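Long-range contacts in chromatin structure-remodeling complex subunit RSC2 (PDB 4BB7), which forms part of the RSC complex, which remodels nucleosomes during transcription regulation, and binds histone H3 through its BAH domain, the part described here: residues D31-R36 with S98-K103; N37-Q42 with P197-L202; Q42-G47 with Y67-Q72; N63-Y68 with V86-Q91; R79-N84 with P172-H177. All coordinates share one frame; numbering follows the deposited sequence.

In the fold
From the N terminus, residues 31-36 open contact 1, which pairs strands 32-35 and 100-108 and closes a loop of about sixty residues. Within that loop lie contact 3, joining the hairpin strands 45-54 and 60-68, and contact 4, joining 60-68 to 87-96; these two share Tyr67 and Tyr68, and with contact 1 they stitch one sheet together. Contact 2 starts at residue 37 and crosses contact 1, since its partner, 197-202, comes far later; it lays that late loop on the turn between strands 32-35 and 45-54. Contact 5 falls within the span of contact 2 but crosses contacts 1 and 4, tying 79-84 to the end of strand 166-172 in the second sheet.

Contact 1: D31-R36 with S98-K103; sequences DWALLR and SNLVGK
Leu35 and Leu100 lie side by side and point the same way, their CD2 methyls 3.6 Å apart; Ala33 CB fits against the same Leu100 methyl, its small size suiting the close backbones there. Leu34 emerges on the other face, where its CB meets Val101 CG2 at 3.8 Å. Strands 32-35 and 100-103 run antiparallel as neighbours in the central sheet of the BAH domain, an SH3-clan fold, joined by Val101 N to Leu34 O (2.9 Å) and Leu34 N to Gly102 O (2.8 Å). Gly102 adopts backbone angles at which any CB would press on the carbonyl O of Val101. At one end Arg36 crosses Val101 at about a right angle: bends at chi2 (66°) and chi3 (74°) bring the guanidinium round, and Val101 CG1 sits over one face of it, toward the rim, 3.5 Å from Arg36 NE. At the other end Lys103, bent at chi2, reaches back so that NZ forms a salt bridge with Asp31 OD2 at 3.3 Å, an oxygen that also accepts from His28 N.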
# COMPACT_ATOMS: atom_id res chain seq x y z
N ASP A 31 12.52 8.65 11.88
CA ASP A 31 13.61 7.80 12.36
C ASP A 31 14.29 7.05 11.23
O ASP A 31 13.63 6.55 10.31
CB ASP A 31 13.08 6.80 13.38
CG ASP A 31 13.67 6.99 14.76
OD1 ASP A 31 14.68 7.73 14.87
OD2 ASP A 31 13.14 6.41 15.72
N TRP A 32 15.61 6.94 11.30
CA TRP A 32 16.36 6.09 10.39
C TRP A 32 16.47 4.69 10.98
O TRP A 32 16.84 4.53 12.14
CB TRP A 32 17.76 6.67 10.14
CG TRP A 32 17.76 8.04 9.55
CD1 TRP A 32 17.89 9.22 10.23
CD2 TRP A 32 17.63 8.39 8.17
NE1 TRP A 32 17.85 10.28 9.35
CE2 TRP A 32 17.69 9.79 8.08
CE3 TRP A 32 17.46 7.64 7.00
CZ2 TRP A 32 17.59 10.47 6.86
CZ3 TRP A 32 17.37 8.32 5.79
CH2 TRP A 32 17.43 9.71 5.73
N ALA A 33 16.16 3.67 10.18
CA ALA A 33 16.23 2.31 10.68
C ALA A 33 16.59 1.28 9.62
O ALA A 33 16.72 1.60 8.43
CB ALA A 33 14.93 1.92 11.38
N LEU A 34 16.74 0.03 10.06
CA LEU A 34 17.07 -1.08 9.19
C LEU A 34 15.87 -2.02 9.06
O LEU A 34 15.25 -2.40 10.06
CB LEU A 34 18.27 -1.84 9.74
CG LEU A 34 19.46 -0.98 10.18
CD1 LEU A 34 20.47 -1.81 10.96
CD2 LEU A 34 20.11 -0.30 8.99
N LEU A 35 15.54 -2.39 7.83
CA LEU A 35 14.43 -3.29 7.58
C LEU A 35 14.93 -4.59 6.98
O LEU A 35 15.85 -4.59 6.16
CB LEU A 35 13.40 -2.62 6.65
CG LEU A 35 12.61 -1.48 7.29
CD1 LEU A 35 12.10 -0.50 6.24
CD2 LEU A 35 11.46 -2.03 8.13
N ARG A 36 14.33 -5.70 7.39
CA ARG A 36 14.72 -7.00 6.89
C ARG A 36 14.63 -7.03 5.37
O ARG A 36 13.60 -6.72 4.79
CB ARG A 36 13.84 -8.10 7.49
CG ARG A 36 14.31 -9.52 7.16
CD ARG A 36 15.66 -9.82 7.80
NE ARG A 36 15.53 -10.05 9.24
CZ ARG A 36 16.55 -10.29 10.06
NH1 ARG A 36 17.79 -10.33 9.60
NH2 ARG A 36 16.32 -10.49 11.36
N SER A 98 7.19 -5.57 12.25
CA SER A 98 7.99 -6.73 12.61
C SER A 98 9.24 -6.86 11.73
O SER A 98 10.17 -7.59 12.06
CB SER A 98 7.14 -8.00 12.54
OG SER A 98 6.35 -8.00 11.36
N ASN A 99 9.26 -6.13 10.62
CA ASN A 99 10.41 -6.14 9.72
C ASN A 99 11.61 -5.36 10.26
O ASN A 99 12.75 -5.63 9.89
CB ASN A 99 10.04 -5.60 8.33
CG ASN A 99 9.06 -6.49 7.60
OD1 ASN A 99 8.90 -7.66 7.92
ND2 ASN A 99 8.40 -5.93 6.58
N LEU A 100 11.34 -4.39 11.13
CA LEU A 100 12.40 -3.59 11.73
C LEU A 100 13.39 -4.48 12.47
O LEU A 100 13.00 -5.24 13.36
CB LEU A 100 11.83 -2.54 12.69
CG LEU A 100 11.01 -1.39 12.10
CD1 LEU A 100 10.23 -0.69 13.20
CD2 LEU A 100 11.91 -0.41 11.36
N VAL A 101 14.66 -4.38 12.12
CA VAL A 101 15.68 -5.21 12.76
C VAL A 101 16.70 -4.39 13.53
O VAL A 101 17.61 -4.94 14.14
CB VAL A 101 16.39 -6.13 11.74
CG1 VAL A 101 15.39 -7.09 11.12
CG2 VAL A 101 17.07 -5.30 10.67
N GLY A 102 16.55 -3.07 13.50
CA GLY A 102 17.44 -2.20 14.25
C GLY A 102 17.39 -0.75 13.84
O GLY A 102 16.80 -0.40 12.82
N LYS A 103 18.01 0.11 14.65
CA LYS A 103 18.13 1.52 14.34
C LYS A 103 19.39 1.78 13.53
O LYS A 103 20.32 0.97 13.54
CB LYS A 103 18.20 2.35 15.63
CG LYS A 103 16.88 2.55 16.34
CD LYS A 103 16.01 3.54 15.60
CE LYS A 103 14.79 3.93 16.42
NZ LYS A 103 15.17 4.63 17.68

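Contact 2: N37-Q42 with P197-L202; sequences NQNDPQ and PDAPPL
Asn37 and Ala199 stand with their CA atoms 6.0 Å apart, and Asn39 and Leu202 approach similarly, where two irregular segments pass each other. On one side the chain folds into a type I beta turn from Asn37 to Asp40, closed by Asp40 N to Asn37 O at 3.0 Å; on the other, 197-202 has no regular structure, and its three prolines restrict phi. Asn37 has CG opposite its backbone N (chi1 175°), which turns OD1 back to the backbone of the turn. Asn37 OD1 receives Asn39 N at 3.0 Å from above the carbonyl plane and also touches Ala199 CB at 3.3 Å, a methyl small enough to come so near. Asn39 carries the polar link: ND2 makes a weak, strongly bent bond to Pro200 O (2.7 Å, 118° at the hydrogen), while OD1 accepts from Ser196 N, so both ends of the amide are used on the same loop. Leu202, crossing Asn39 at a slant, brings CD1 to Asn39 CB at 3.7 Å. The flat end of Gln38 rests against Asp198 CB, 3.6 Å from Gln38 NE2, with amide and carboxylate planes nearly perpendicular (79°); its OE1 is bonded to Ser196 OG. Pro200 continues inward onto Trp66 and Tyr68. The connection between strands 32-35 and 45-54 of the BAH sheet holds a type I turn with an Asx turn at Asn37, and a second Asx turn at Asp40; the later proline-rich loop docks on it.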
# COMPACT_ATOMS: atom_id res chain seq x y z
N ASN A 37 15.74 -7.39 4.73
CA ASN A 37 15.78 -7.47 3.28
C ASN A 37 15.69 -8.91 2.81
O ASN A 37 16.57 -9.73 3.10
CB ASN A 37 17.06 -6.81 2.75
CG ASN A 37 17.23 -6.98 1.25
OD1 ASN A 37 16.27 -7.24 0.53
ND2 ASN A 37 18.46 -6.82 0.77
N GLN A 38 14.61 -9.23 2.10
CA GLN A 38 14.33 -10.61 1.68
C GLN A 38 15.27 -11.10 0.58
O GLN A 38 15.21 -12.26 0.19
CB GLN A 38 12.89 -10.75 1.20
CG GLN A 38 11.85 -10.28 2.20
CD GLN A 38 10.48 -10.17 1.58
OE1 GLN A 38 10.23 -10.71 0.50
NE2 GLN A 38 9.58 -9.46 2.25
N ASN A 39 16.13 -10.21 0.08
CA ASN A 39 17.17 -10.62 -0.85
C ASN A 39 18.48 -10.96 -0.14
O ASN A 39 19.30 -11.71 -0.66
CB ASN A 39 17.41 -9.55 -1.94
CG ASN A 39 16.36 -9.60 -3.04
OD1 ASN A 39 15.72 -10.63 -3.27
ND2 ASN A 39 16.19 -8.49 -3.75
N ASP A 40 18.65 -10.42 1.07
CA ASP A 40 19.86 -10.65 1.86
C ASP A 40 19.59 -10.38 3.34
O ASP A 40 19.47 -9.22 3.76
CB ASP A 40 21.00 -9.75 1.37
CG ASP A 40 22.33 -10.09 2.03
OD1 ASP A 40 22.34 -10.79 3.06
OD2 ASP A 40 23.37 -9.63 1.51
N PRO A 41 19.49 -11.45 4.14
CA PRO A 41 19.10 -11.36 5.55
C PRO A 41 20.16 -10.71 6.44
O PRO A 41 19.92 -10.53 7.63
CB PRO A 41 18.91 -12.83 5.97
CG PRO A 41 18.80 -13.59 4.68
CD PRO A 41 19.67 -12.85 3.72
N GLN A 42 21.30 -10.35 5.87
CA GLN A 42 22.38 -9.77 6.66
C GLN A 42 22.82 -8.41 6.12
O GLN A 42 23.78 -7.81 6.62
CB GLN A 42 23.56 -10.74 6.77
CG GLN A 42 23.21 -12.03 7.51
CD GLN A 42 24.40 -12.95 7.73
OE1 GLN A 42 25.24 -13.12 6.84
NE2 GLN A 42 24.48 -13.54 8.91
N PRO A 197 10.25 -8.63 -5.05
CA PRO A 197 9.70 -7.31 -5.36
C PRO A 197 9.42 -6.53 -4.07
O PRO A 197 9.36 -5.30 -4.09
CB PRO A 197 8.39 -7.65 -6.07
CG PRO A 197 7.99 -8.98 -5.53
CD PRO A 197 9.28 -9.71 -5.28
N ASP A 198 9.26 -7.26 -2.97
CA ASP A 198 9.11 -6.65 -1.65
C ASP A 198 10.48 -6.25 -1.11
O ASP A 198 10.67 -6.16 0.10
CB ASP A 198 8.47 -7.63 -0.67
CG ASP A 198 7.22 -8.28 -1.23
OD1 ASP A 198 6.54 -7.64 -2.06
OD2 ASP A 198 6.92 -9.42 -0.84
N ALA A 199 11.44 -6.02 -2.01
CA ALA A 199 12.81 -5.72 -1.61
C ALA A 199 13.57 -4.99 -2.71
O ALA A 199 13.22 -5.09 -3.88
CB ALA A 199 13.53 -7.00 -1.23
N PRO A 200 14.62 -4.25 -2.33
CA PRO A 200 15.48 -3.60 -3.32
C PRO A 200 16.08 -4.65 -4.25
O PRO A 200 15.96 -5.84 -3.96
CB PRO A 200 16.59 -2.98 -2.46
CG PRO A 200 15.97 -2.82 -1.11
CD PRO A 200 15.05 -3.99 -0.95
N PRO A 201 16.71 -4.22 -5.35
CA PRO A 201 17.26 -5.17 -6.32
C PRO A 201 18.25 -6.14 -5.67
O PRO A 201 18.94 -5.76 -4.72
CB PRO A 201 18.00 -4.27 -7.32
CG PRO A 201 17.35 -2.94 -7.19
CD PRO A 201 16.98 -2.82 -5.74
N LEU A 202 18.30 -7.37 -6.17
CA LEU A 202 19.27 -8.35 -5.68
C LEU A 202 20.70 -7.89 -5.99
O LEU A 202 21.62 -8.14 -5.22
CB LEU A 202 19.01 -9.72 -6.30
CG LEU A 202 19.91 -10.87 -5.80
CD1 LEU A 202 19.76 -11.06 -4.29
CD2 LEU A 202 19.59 -12.16 -6.54

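Contact 3: Q42-G47 with Y67-Q72; sequences QKPIVG and YYRPEQ
Arg69 slides its guanidinium between Lys43 and Val46: Lys43 CG lies over one face, 3.6 Å from Arg69 NE, and Val46 CG2 over the opposite face. At the edge, Arg69 NH2 gives a hydrogen bond to Pro44 O (2.7 Å, 156° at the hydrogen), arriving in the carbonyl plane on a lone pair. Arginine suits the place because its chain, extended from CG to NE (chi2 177°), spans the gap and ends in a flat donor. Beside it Lys43 NZ forms a salt bridge with Glu71 OE2 at 3.1 Å, its hydrogen bond a weak one. Farther out, Gln72 fixes the base of the arginine by accepting Arg69 N at OE1 (2.8 Å), while its NE2 reaches Lys43 O through a water. Along the hairpin of strands 45-54 and 60-68, Tyr67 N binds Val46 O at 2.9 Å. A leucine in place of Arg69 would probably leave Pro44 O without this donor and the open end of the hairpin less firmly held. Drawn toward Glu71, the Lys43 ammonium stays 6.1 Å from Arg69 NE, which is likely to ease the repulsion between the two cations.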
# COMPACT_ATOMS: atom_id res chain seq x y z
N GLN A 42 21.30 -10.35 5.87
CA GLN A 42 22.38 -9.77 6.66
C GLN A 42 22.82 -8.41 6.12
O GLN A 42 23.78 -7.81 6.62
CB GLN A 42 23.56 -10.74 6.77
CG GLN A 42 23.21 -12.03 7.51
CD GLN A 42 24.40 -12.95 7.73
OE1 GLN A 42 25.24 -13.12 6.84
NE2 GLN A 42 24.48 -13.54 8.91
N LYS A 43 22.12 -7.92 5.11
CA LYS A 43 22.39 -6.60 4.55
C LYS A 43 21.08 -5.82 4.45
O LYS A 43 20.52 -5.66 3.36
CB LYS A 43 23.08 -6.72 3.19
CG LYS A 43 24.12 -5.64 2.94
CD LYS A 43 25.19 -6.12 1.98
CE LYS A 43 24.62 -6.42 0.61
NZ LYS A 43 25.69 -6.77 -0.37
N PRO A 44 20.60 -5.32 5.60
CA PRO A 44 19.27 -4.71 5.75
C PRO A 44 19.02 -3.50 4.85
O PRO A 44 19.94 -2.76 4.50
CB PRO A 44 19.26 -4.28 7.22
CG PRO A 44 20.27 -5.15 7.88
CD PRO A 44 21.34 -5.34 6.86
N ILE A 45 17.76 -3.32 4.47
CA ILE A 45 17.32 -2.12 3.78
C ILE A 45 17.49 -0.94 4.70
O ILE A 45 17.01 -0.96 5.83
CB ILE A 45 15.82 -2.20 3.42
CG1 ILE A 45 15.50 -3.48 2.64
CG2 ILE A 45 15.39 -0.96 2.64
CD1 ILE A 45 14.02 -3.68 2.39
N VAL A 46 18.18 0.10 4.24
CA VAL A 46 18.23 1.33 5.01
C VAL A 46 17.04 2.20 4.62
O VAL A 46 16.83 2.48 3.45
CB VAL A 46 19.54 2.10 4.77
CG1 VAL A 46 19.58 3.32 5.67
CG2 VAL A 46 20.73 1.20 5.04
N GLY A 47 16.26 2.61 5.62
CA GLY A 47 15.08 3.42 5.38
C GLY A 47 14.80 4.42 6.48
O GLY A 47 15.37 4.34 7.57
N TYR A 67 16.57 3.57 0.82
CA TYR A 67 17.85 4.11 0.38
C TYR A 67 18.73 2.94 -0.05
O TYR A 67 19.01 2.04 0.74
CB TYR A 67 18.53 4.89 1.50
CG TYR A 67 17.89 6.23 1.80
CD1 TYR A 67 16.58 6.31 2.25
CD2 TYR A 67 18.61 7.41 1.64
CE1 TYR A 67 15.99 7.53 2.53
CE2 TYR A 67 18.03 8.64 1.92
CZ TYR A 67 16.72 8.69 2.36
OH TYR A 67 16.15 9.91 2.63
N TYR A 68 19.16 2.95 -1.31
CA TYR A 68 19.94 1.85 -1.86
C TYR A 68 21.40 1.90 -1.43
O TYR A 68 21.93 2.97 -1.11
CB TYR A 68 19.86 1.84 -3.39
CG TYR A 68 18.52 1.40 -3.94
CD1 TYR A 68 17.54 0.87 -3.11
CD2 TYR A 68 18.25 1.49 -5.30
CE1 TYR A 68 16.32 0.46 -3.62
CE2 TYR A 68 17.03 1.08 -5.81
CZ TYR A 68 16.07 0.57 -4.97
OH TYR A 68 14.85 0.17 -5.48
N ARG A 69 22.05 0.74 -1.43
CA ARG A 69 23.50 0.68 -1.29
C ARG A 69 24.06 0.60 -2.70
O ARG A 69 23.33 0.26 -3.63
CB ARG A 69 23.91 -0.55 -0.48
CG ARG A 69 23.20 -0.71 0.85
CD ARG A 69 23.66 -1.99 1.52
NE ARG A 69 22.89 -2.31 2.73
CZ ARG A 69 23.34 -2.13 3.97
NH1 ARG A 69 24.56 -1.64 4.17
NH2 ARG A 69 22.58 -2.45 5.00
N PRO A 70 25.35 0.91 -2.87
CA PRO A 70 25.98 0.94 -4.20
C PRO A 70 25.71 -0.32 -5.01
O PRO A 70 25.30 -0.24 -6.17
CB PRO A 70 27.47 1.05 -3.87
CG PRO A 70 27.51 1.75 -2.55
CD PRO A 70 26.31 1.25 -1.80
N GLU A 71 25.94 -1.49 -4.41
CA GLU A 71 25.77 -2.76 -5.12
C GLU A 71 24.35 -2.93 -5.64
O GLU A 71 24.09 -3.81 -6.46
CB GLU A 71 26.13 -3.93 -4.21
CG GLU A 71 25.29 -4.02 -2.94
CD GLU A 71 25.94 -3.33 -1.74
OE1 GLU A 71 26.78 -2.43 -1.95
OE2 GLU A 71 25.60 -3.70 -0.60
N GLN A 72 23.44 -2.10 -5.16
CA GLN A 72 22.03 -2.22 -5.53
C GLN A 72 21.62 -1.26 -6.65
O GLN A 72 20.46 -1.22 -7.04
CB GLN A 72 21.14 -2.00 -4.30
CG GLN A 72 21.23 -3.12 -3.27
CD GLN A 72 20.55 -2.77 -1.96
OE1 GLN A 72 20.52 -1.61 -1.55
NE2 GLN A 72 20.01 -3.78 -1.29
O HOH W 1 19.74 -3.54 1.57

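Contact 4: N63-Y68 with V86-Q91; sequences NACWYY and VMKTGQ
Thr89 takes chi1 67°, which lodges OG1 between its backbone N and carbonyl carbon and aims it at Trp66 O, while CG2, opposite the carbonyl carbon, is set over Tyr68. The methyl stands 3.5 Å from the centroid of that ring and only 11° off its normal, a clear CH-pi contact. Trp66 O is gripped twice, by Thr89 OG1 at 2.8 Å and by Thr89 N at 3.2 Å. Threonine suits the place because one side chain supplies both the hydroxyl for Trp66 O and the methyl for the Tyr68 ring. On the other face of the sheet Lys88 extends across Tyr67, its CA over the ring face and Lys88 CB 3.4 Å from Tyr67 CE2; its NZ goes on to Tyr92 OH. An alanine at Tyr67 would probably strip the Lys88 chain of this support and deprive Trp32 of one of its edge-to-face ring partners. Gln91 turns its amide nearly parallel to the Tyr68 ring (9° between planes), Gln91 CG 3.8 Å from Tyr68 OH, and both side chains bond to Glu134. Trp66 N closes on Gln91 O at 2.9 Å. Strands 63-68 and 87-89 are antiparallel neighbours in the BAH sheet, the chain turning a corner at Gly90, just past the second, consistent with the strongly bent strands of SH3-like folds.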
# COMPACT_ATOMS: atom_id res chain seq x y z
N ASN A 63 5.48 3.21 6.80
CA ASN A 63 5.89 3.56 5.45
C ASN A 63 7.29 4.18 5.45
O ASN A 63 7.50 5.27 5.98
CB ASN A 63 4.88 4.51 4.81
CG ASN A 63 5.25 4.87 3.39
OD1 ASN A 63 6.05 5.78 3.16
ND2 ASN A 63 4.68 4.15 2.42
N ALA A 64 8.24 3.47 4.86
CA ALA A 64 9.62 3.93 4.83
C ALA A 64 10.09 4.30 3.42
O ALA A 64 9.68 3.67 2.44
CB ALA A 64 10.54 2.88 5.43
N CYS A 65 10.92 5.33 3.33
CA CYS A 65 11.57 5.68 2.07
C CYS A 65 12.90 4.93 1.96
O CYS A 65 13.81 5.14 2.76
CB CYS A 65 11.81 7.19 1.98
SG CYS A 65 12.54 7.73 0.40
N TRP A 66 13.00 4.06 0.96
CA TRP A 66 14.18 3.23 0.79
C TRP A 66 15.41 4.02 0.36
O TRP A 66 15.30 5.02 -0.36
CB TRP A 66 13.91 2.11 -0.23
CG TRP A 66 13.04 1.01 0.30
CD1 TRP A 66 12.58 0.87 1.57
CD2 TRP A 66 12.54 -0.11 -0.44
NE1 TRP A 66 11.81 -0.27 1.67
CE2 TRP A 66 11.77 -0.88 0.45
CE3 TRP A 66 12.66 -0.53 -1.77
CZ2 TRP A 66 11.13 -2.06 0.06
CZ3 TRP A 66 12.03 -1.69 -2.16
CH2 TRP A 66 11.27 -2.45 -1.25
N TYR A 67 16.57 3.57 0.82
CA TYR A 67 17.85 4.11 0.38
C TYR A 67 18.73 2.94 -0.05
O TYR A 67 19.01 2.04 0.74
CB TYR A 67 18.53 4.89 1.50
CG TYR A 67 17.89 6.23 1.80
CD1 TYR A 67 16.58 6.31 2.25
CD2 TYR A 67 18.61 7.41 1.64
CE1 TYR A 67 15.99 7.53 2.53
CE2 TYR A 67 18.03 8.64 1.92
CZ TYR A 67 16.72 8.69 2.36
OH TYR A 67 16.15 9.91 2.63
N TYR A 68 19.16 2.95 -1.31
CA TYR A 68 19.94 1.85 -1.86
C TYR A 68 21.40 1.90 -1.43
O TYR A 68 21.93 2.97 -1.11
CB TYR A 68 19.86 1.84 -3.39
CG TYR A 68 18.52 1.40 -3.94
CD1 TYR A 68 17.54 0.87 -3.11
CD2 TYR A 68 18.25 1.49 -5.30
CE1 TYR A 68 16.32 0.46 -3.62
CE2 TYR A 68 17.03 1.08 -5.81
CZ TYR A 68 16.07 0.57 -4.97
OH TYR A 68 14.85 0.17 -5.48
N VAL A 86 24.98 5.61 1.01
CA VAL A 86 23.67 5.20 0.51
C VAL A 86 23.08 6.30 -0.38
O VAL A 86 23.45 7.47 -0.27
CB VAL A 86 22.67 4.88 1.65
CG1 VAL A 86 23.24 3.82 2.57
CG2 VAL A 86 22.31 6.14 2.42
N MET A 87 22.16 5.91 -1.26
CA MET A 87 21.47 6.85 -2.13
C MET A 87 19.97 6.82 -1.86
O MET A 87 19.41 5.76 -1.58
CB MET A 87 21.74 6.53 -3.60
CG MET A 87 23.10 7.00 -4.12
SD MET A 87 24.48 6.03 -3.50
CE MET A 87 24.02 4.39 -4.03
N LYS A 88 19.32 7.98 -1.96
CA LYS A 88 17.88 8.09 -1.76
C LYS A 88 17.12 7.71 -3.03
O LYS A 88 17.51 8.08 -4.14
CB LYS A 88 17.50 9.52 -1.36
CG LYS A 88 16.00 9.73 -1.18
CD LYS A 88 15.66 11.20 -1.10
CE LYS A 88 14.22 11.41 -0.68
NZ LYS A 88 13.27 10.73 -1.60
N THR A 89 16.03 6.97 -2.85
CA THR A 89 15.22 6.52 -3.98
C THR A 89 13.79 7.06 -3.92
O THR A 89 13.41 7.77 -2.98
CB THR A 89 15.18 4.98 -4.06
OG1 THR A 89 14.47 4.45 -2.93
CG2 THR A 89 16.60 4.41 -4.07
N GLY A 90 13.00 6.72 -4.93
CA GLY A 90 11.61 7.12 -4.98
C GLY A 90 10.70 6.04 -4.42
O GLY A 90 9.50 6.08 -4.63
N GLN A 91 11.29 5.08 -3.71
CA GLN A 91 10.54 3.95 -3.17
C GLN A 91 9.99 4.21 -1.77
O GLN A 91 10.73 4.14 -0.79
CB GLN A 91 11.40 2.70 -3.17
CG GLN A 91 11.89 2.28 -4.55
CD GLN A 91 10.78 1.72 -5.42
OE1 GLN A 91 9.81 1.15 -4.92
NE2 GLN A 91 10.92 1.89 -6.73

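Contact 5: R79-N84 with P172-H177; sequences RLFYKN and PSPIRH
Phe81 meets Ser173 and Pro174 through its CD2 and CE2 atoms. From CB, chi1 of -60° places CG opposite the carbonyl carbon and carries the ring toward the neighbouring segment. Phe81 CD2 comes to 4.4 Å from Pro174 CD, and Phe81 CE2, next along, lies 4.1 Å from both CA and CB of Ser173, with that CA at the ring edge, near its plane. On the other flank Phe81 CD1 packs on the ring of Pro70, and CE1 sits at the edge of the Arg79 guanidinium, in its plane. A large apolar ring is apt here, since it touches Ser173 and Pro174 through one pair of ring carbons and Pro70 and Arg79 through the other. His75 meets Phe81 edge to face and is also hydrogen-bonded to Ser173 OG, so it braces both partners. One residue earlier, Leu80 sends CD2 to Pro172 N at 3.9 Å; a proline nitrogen has no hydrogen to give, and the approach is purely van der Waals. Arg79 turns its charged end away to a salt bridge with Glu219. Ser173 OG also accepts Ile175 N at 3.2 Å, an ST turn, and Pro174 fills the second position of a type I beta turn from Ser173 to Arg176, where its fixed phi of -73° belongs. By this turn strand 166-172 leaves the second sheet, in which it pairs antiparallel with strand 80-82, and the side of 80-82 packs against it.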
# COMPACT_ATOMS: atom_id res chain seq x y z
N ARG A 79 32.59 4.40 -11.10
CA ARG A 79 32.03 5.24 -10.05
C ARG A 79 32.64 4.93 -8.68
O ARG A 79 32.90 3.77 -8.35
CB ARG A 79 30.50 5.12 -10.00
CG ARG A 79 29.86 6.10 -9.02
CD ARG A 79 28.39 6.37 -9.33
NE ARG A 79 27.81 7.34 -8.41
CZ ARG A 79 27.52 8.60 -8.73
NH1 ARG A 79 27.74 9.05 -9.95
NH2 ARG A 79 27.00 9.41 -7.81
N LEU A 80 32.87 5.98 -7.90
CA LEU A 80 33.43 5.83 -6.56
C LEU A 80 32.36 6.07 -5.50
O LEU A 80 31.36 6.75 -5.76
CB LEU A 80 34.59 6.80 -6.35
CG LEU A 80 35.80 6.57 -7.25
CD1 LEU A 80 36.82 7.70 -7.10
CD2 LEU A 80 36.43 5.22 -6.95
N PHE A 81 32.57 5.52 -4.31
CA PHE A 81 31.59 5.62 -3.23
C PHE A 81 32.28 5.81 -1.90
O PHE A 81 33.41 5.36 -1.70
CB PHE A 81 30.74 4.35 -3.16
CG PHE A 81 29.97 4.06 -4.42
CD1 PHE A 81 28.74 4.65 -4.64
CD2 PHE A 81 30.47 3.18 -5.36
CE1 PHE A 81 28.02 4.38 -5.79
CE2 PHE A 81 29.76 2.91 -6.52
CZ PHE A 81 28.54 3.51 -6.73
N TYR A 82 31.61 6.49 -0.97
CA TYR A 82 32.13 6.61 0.39
C TYR A 82 31.93 5.29 1.11
O TYR A 82 31.10 4.47 0.71
CB TYR A 82 31.42 7.73 1.14
CG TYR A 82 31.52 9.08 0.46
CD1 TYR A 82 32.68 9.84 0.55
CD2 TYR A 82 30.46 9.58 -0.29
CE1 TYR A 82 32.78 11.07 -0.08
CE2 TYR A 82 30.55 10.80 -0.92
CZ TYR A 82 31.71 11.54 -0.82
OH TYR A 82 31.80 12.76 -1.45
N LYS A 83 32.69 5.07 2.17
CA LYS A 83 32.45 3.94 3.04
C LYS A 83 31.10 4.15 3.72
O LYS A 83 30.87 5.17 4.36
CB LYS A 83 33.56 3.79 4.09
CG LYS A 83 33.32 2.65 5.07
CD LYS A 83 34.62 2.22 5.74
CE LYS A 83 35.60 1.65 4.72
NZ LYS A 83 36.84 1.13 5.36
N ASN A 84 30.20 3.19 3.55
CA ASN A 84 28.86 3.28 4.11
C ASN A 84 27.96 4.29 3.41
O ASN A 84 27.05 4.85 4.02
CB ASN A 84 28.93 3.60 5.61
CG ASN A 84 29.56 2.49 6.40
OD1 ASN A 84 29.28 1.31 6.19
ND2 ASN A 84 30.43 2.87 7.34
N PRO A 172 36.27 1.97 -4.85
CA PRO A 172 35.80 1.45 -6.14
C PRO A 172 34.55 0.59 -5.97
O PRO A 172 34.35 -0.02 -4.92
CB PRO A 172 36.97 0.59 -6.61
CG PRO A 172 37.65 0.16 -5.35
CD PRO A 172 37.54 1.35 -4.44
N SER A 173 33.73 0.55 -7.01
CA SER A 173 32.46 -0.16 -6.98
C SER A 173 32.61 -1.60 -6.50
O SER A 173 33.53 -2.30 -6.93
CB SER A 173 31.81 -0.15 -8.36
OG SER A 173 30.63 -0.94 -8.36
N PRO A 174 31.70 -2.04 -5.63
CA PRO A 174 31.68 -3.42 -5.13
C PRO A 174 31.21 -4.41 -6.19
O PRO A 174 31.41 -5.61 -6.02
CB PRO A 174 30.67 -3.35 -3.98
CG PRO A 174 29.75 -2.26 -4.37
CD PRO A 174 30.60 -1.24 -5.08
N ILE A 175 30.60 -3.92 -7.27
CA ILE A 175 30.14 -4.80 -8.34
C ILE A 175 30.87 -4.55 -9.66
O ILE A 175 30.39 -4.93 -10.73
CB ILE A 175 28.61 -4.69 -8.58
CG1 ILE A 175 28.21 -3.25 -8.91
CG2 ILE A 175 27.83 -5.20 -7.37
CD1 ILE A 175 26.72 -3.08 -9.16
N ARG A 176 32.03 -3.93 -9.57
CA ARG A 176 32.85 -3.71 -10.76
C ARG A 176 33.11 -5.04 -11.46
O ARG A 176 33.26 -5.08 -12.69
CB ARG A 176 34.17 -3.04 -10.39
CG ARG A 176 34.91 -3.74 -9.27
CD ARG A 176 36.24 -3.09 -8.96
NE ARG A 176 36.80 -3.59 -7.71
CZ ARG A 176 38.01 -3.28 -7.25
NH1 ARG A 176 38.80 -2.49 -7.95
NH2 ARG A 176 38.43 -3.78 -6.09
N HIS A 177 33.15 -6.11 -10.68
CA HIS A 177 33.45 -7.44 -11.22
C HIS A 177 32.35 -7.98 -12.12
O HIS A 177 32.49 -9.05 -12.70
CB HIS A 177 33.73 -8.43 -10.08
CG HIS A 177 32.51 -8.84 -9.32
ND1 HIS A 177 31.72 -7.94 -8.64
CD2 HIS A 177 31.95 -10.06 -9.12
CE1 HIS A 177 30.72 -8.59 -8.06
NE2 HIS A 177 30.84 -9.87 -8.33